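Local coordinates for protein peptidoglycan glycosyltransferase (Burkholderia ambifaria, PDB 5UY7) that belongs to the penicillin-binding proteins, bacterial cell-wall enzymes, and includes a transpeptidase-family domain related in fold to the beta-lactamases, at residues W342-S347 with Q424-T429. Residues are numbered along the deposited sequence; the frame is centred on the assembly and turned at random.
Sequences WNMYTS and QVFTPT
The last turn of helix 338-347 meets the loop leading into helix 428-442 at Ser347 and Val425, whose CA atoms lie 6.1 Å apart; both segments belong to the transpeptidase domain, of beta-lactamase-like fold, and no direct hydrogen bond joins them. Apolar contact and one water do so instead. Met344 and Phe426 form a Met-aromatic contact: SD sits 5.5 Å from the ring centroid and 76° off its normal, hence at the edge. Met344 CG, obliquely placed, comes within 3.8 Å of Phe426 CE1. In Met344 this CG stands anti to the backbone N (chi1 -178°), which carries it toward the Phe426 ring, and the chain bends beyond it at chi2 and chi3. Met344 also touches Phe275 and Leu279. Phe426 in turn rests on Ser278 and Asp282, so helix 273-282 is packed against by both partners. Val425 CG1 lies over the centre of the Phe426 ring, 3.4 Å above its plane, and is 3.5 Å from Ser347 OG. That hydroxyl donates to Met344 O at 2.8 Å, a bond to the carbonyl three residues earlier that fixes its rotation and leaves its oxygen to accept from water. This water bridges the segments, donating to Ser347 OG at 2.9 Å and to the Val425 backbone O at 2.8 Å.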
ATOM      1  N   TRP A 342     -17.136  -0.032  -2.923  1.00 21.00           N
ATOM      2  CA  TRP A 342     -17.098   1.428  -2.859  1.00 19.91           C
ATOM      3  C   TRP A 342     -17.104   1.917  -1.419  1.00 24.48           C
ATOM      4  O   TRP A 342     -16.365   2.846  -1.067  1.00 20.68           O
ATOM      5  CB  TRP A 342     -18.285   2.023  -3.627  1.00 21.96           C
ATOM      6  CG  TRP A 342     -18.277   3.528  -3.698  1.00 24.37           C
ATOM      7  CD1 TRP A 342     -17.810   4.296  -4.728  1.00 25.09           C
ATOM      8  CD2 TRP A 342     -18.772   4.448  -2.706  1.00 23.75           C
ATOM      9  NE1 TRP A 342     -17.968   5.630  -4.435  1.00 26.11           N
ATOM     10  CE2 TRP A 342     -18.556   5.751  -3.203  1.00 28.13           C
ATOM     11  CE3 TRP A 342     -19.359   4.294  -1.441  1.00 25.42           C
ATOM     12  CZ2 TRP A 342     -18.919   6.897  -2.488  1.00 26.83           C
ATOM     13  CZ3 TRP A 342     -19.720   5.438  -0.730  1.00 26.81           C
ATOM     14  CH2 TRP A 342     -19.494   6.720  -1.257  1.00 30.58           C
ATOM     15  N   ASN A 343     -17.936   1.323  -0.567  1.00 20.28           N
ATOM     16  CA  ASN A 343     -17.923   1.743   0.828  1.00 22.61           C
ATOM     17  C   ASN A 343     -16.578   1.463   1.481  1.00 21.57           C
ATOM     18  O   ASN A 343     -16.120   2.247   2.319  1.00 20.83           O
ATOM     19  CB  ASN A 343     -19.055   1.079   1.603  1.00 24.54           C
ATOM     20  CG  ASN A 343     -20.324   1.908   1.558  1.00 32.09           C
ATOM     21  OD1 ASN A 343     -20.403   2.988   2.162  1.00 32.85           O
ATOM     22  ND2 ASN A 343     -21.306   1.434   0.811  1.00 33.94           N
ATOM     23  N   MET A 344     -15.927   0.354   1.113  1.00 20.58           N
ATOM     24  CA  MET A 344     -14.598   0.081   1.650  1.00 17.19           C
ATOM     25  C   MET A 344     -13.602   1.124   1.166  1.00 16.60           C
ATOM     26  O   MET A 344     -12.817   1.652   1.958  1.00 17.49           O
ATOM     27  CB  MET A 344     -14.138  -1.332   1.269  1.00 15.48           C
ATOM     28  CG  MET A 344     -12.770  -1.712   1.825  1.00 15.39           C
ATOM     29  SD  MET A 344     -11.389  -1.214   0.750  1.00 17.13           S
ATOM     30  CE  MET A 344     -11.666  -2.301  -0.653  1.00 17.09           C
ATOM     31  N   TYR A 345     -13.618   1.432  -0.139  1.00 17.97           N
ATOM     32  CA  TYR A 345     -12.707   2.452  -0.660  1.00 17.73           C
ATOM     33  C   TYR A 345     -12.919   3.784   0.038  1.00 20.04           C
ATOM     34  O   TYR A 345     -11.963   4.528   0.300  1.00 18.92           O
ATOM     35  CB  TYR A 345     -12.907   2.648  -2.161  1.00 17.18           C
ATOM     36  CG  TYR A 345     -12.504   1.483  -3.015  1.00 17.20           C
ATOM     37  CD1 TYR A 345     -11.401   0.695  -2.698  1.00 17.37           C
ATOM     38  CD2 TYR A 345     -13.228   1.181  -4.154  1.00 23.29           C
ATOM     39  CE1 TYR A 345     -11.045  -0.377  -3.503  1.00 19.86           C
ATOM     40  CE2 TYR A 345     -12.880   0.135  -4.952  1.00 21.78           C
ATOM     41  CZ  TYR A 345     -11.799  -0.645  -4.632  1.00 19.06           C
ATOM     42  OH  TYR A 345     -11.492  -1.699  -5.459  1.00 22.18           O
ATOM     43  N   THR A 346     -14.176   4.118   0.314  1.00 19.10           N
ATOM     44  CA  THR A 346     -14.464   5.376   0.985  1.00 20.90           C
ATOM     45  C   THR A 346     -14.014   5.337   2.437  1.00 19.32           C
ATOM     46  O   THR A 346     -13.549   6.351   2.978  1.00 23.27           O
ATOM     47  CB  THR A 346     -15.953   5.677   0.869  1.00 22.90           C
ATOM     48  OG1 THR A 346     -16.264   5.901  -0.509  1.00 23.52           O
ATOM     49  CG2 THR A 346     -16.326   6.919   1.666  1.00 22.52           C
ATOM     50  N   SER A 347     -14.127   4.173   3.082  1.00 18.81           N
ATOM     51  CA  SER A 347     -13.724   4.086   4.481  1.00 18.38           C
ATOM     52  C   SER A 347     -12.217   4.261   4.645  1.00 17.70           C
ATOM     53  O   SER A 347     -11.781   4.804   5.667  1.00 20.23           O
ATOM     54  CB  SER A 347     -14.197   2.767   5.104  1.00 20.29           C
ATOM     55  OG  SER A 347     -13.411   1.674   4.671  1.00 22.70           O
ATOM     56  N   GLN A 424     -12.897   2.446  12.019  1.00 19.25           N
ATOM     57  CA  GLN A 424     -12.778   0.997  11.917  1.00 18.37           C
ATOM     58  C   GLN A 424     -13.111   0.574  10.494  1.00 18.74           C
ATOM     59  O   GLN A 424     -14.263   0.682  10.058  1.00 23.23           O
ATOM     60  CB  GLN A 424     -13.696   0.300  12.911  1.00 19.49           C
ATOM     61  CG  GLN A 424     -13.263  -1.138  13.171  1.00 19.75           C
ATOM     62  CD  GLN A 424     -12.012  -1.200  14.033  1.00 19.84           C
ATOM     63  OE1 GLN A 424     -11.836  -0.382  14.943  1.00 24.60           O
ATOM     64  NE2 GLN A 424     -11.141  -2.175  13.759  1.00 19.13           N
ATOM     65  N   VAL A 425     -12.104   0.097   9.774  1.00 15.88           N
ATOM     66  CA  VAL A 425     -12.235  -0.306   8.377  1.00 17.74           C
ATOM     67  C   VAL A 425     -12.446  -1.806   8.252  1.00 17.44           C
ATOM     68  O   VAL A 425     -13.314  -2.260   7.504  1.00 19.38           O
ATOM     69  CB  VAL A 425     -10.994   0.145   7.583  1.00 19.71           C
ATOM     70  CG1 VAL A 425     -11.058  -0.402   6.165  1.00 19.89           C
ATOM     71  CG2 VAL A 425     -10.932   1.660   7.570  1.00 19.24           C
ATOM     72  N   PHE A 426     -11.660  -2.589   8.990  1.00 16.13           N
ATOM     73  CA  PHE A 426     -11.758  -4.042   9.032  1.00 15.28           C
ATOM     74  C   PHE A 426     -11.709  -4.482  10.491  1.00 14.99           C
ATOM     75  O   PHE A 426     -11.345  -3.704  11.377  1.00 16.25           O
ATOM     76  CB  PHE A 426     -10.606  -4.705   8.245  1.00 15.72           C
ATOM     77  CG  PHE A 426     -10.457  -4.196   6.836  1.00 15.52           C
ATOM     78  CD1 PHE A 426     -11.476  -4.370   5.914  1.00 18.55           C
ATOM     79  CD2 PHE A 426      -9.293  -3.571   6.425  1.00 18.07           C
ATOM     80  CE1 PHE A 426     -11.344  -3.900   4.610  1.00 18.42           C
ATOM     81  CE2 PHE A 426      -9.150  -3.098   5.119  1.00 18.16           C
ATOM     82  CZ  PHE A 426     -10.178  -3.260   4.212  1.00 17.69           C
ATOM     83  N   THR A 427     -12.078  -5.736  10.761  1.00 16.42           N
ATOM     84  CA  THR A 427     -11.893  -6.261  12.103  1.00 16.73           C
ATOM     85  C   THR A 427     -10.416  -6.542  12.354  1.00 17.53           C
ATOM     86  O   THR A 427      -9.628  -6.671  11.412  1.00 18.30           O
ATOM     87  CB  THR A 427     -12.684  -7.550  12.312  1.00 19.96           C
ATOM     88  OG1 THR A 427     -12.203  -8.544  11.396  1.00 20.47           O
ATOM     89  CG2 THR A 427     -14.172  -7.322  12.098  1.00 20.18           C
ATOM     90  N   PRO A 428     -10.008  -6.618  13.623  1.00 16.73           N
ATOM     91  CA  PRO A 428      -8.611  -6.983  13.911  1.00 16.92           C
ATOM     92  C   PRO A 428      -8.219  -8.326  13.325  1.00 15.80           C
ATOM     93  O   PRO A 428      -7.075  -8.500  12.891  1.00 18.43           O
ATOM     94  CB  PRO A 428      -8.569  -7.002  15.447  1.00 20.67           C
ATOM     95  CG  PRO A 428      -9.663  -6.064  15.867  1.00 21.75           C
ATOM     96  CD  PRO A 428     -10.743  -6.185  14.831  1.00 18.36           C
ATOM     97  N   THR A 429      -9.144  -9.289  13.311  1.00 18.37           N
ATOM     98  CA  THR A 429      -8.827 -10.605  12.754  1.00 18.55           C
ATOM     99  C   THR A 429      -8.456 -10.494  11.284  1.00 17.75           C
ATOM    100  O   THR A 429      -7.434 -11.039  10.837  1.00 18.85           O
ATOM    101  CB  THR A 429     -10.014 -11.542  12.938  1.00 23.20           C
ATOM    102  OG1 THR A 429     -10.191 -11.803  14.337  1.00 28.53           O
ATOM    103  CG2 THR A 429      -9.776 -12.851  12.195  1.00 26.55           C
TER
HETATM  104  O   HOH W   1     -14.338  -1.082   5.130  1.00 22.95           O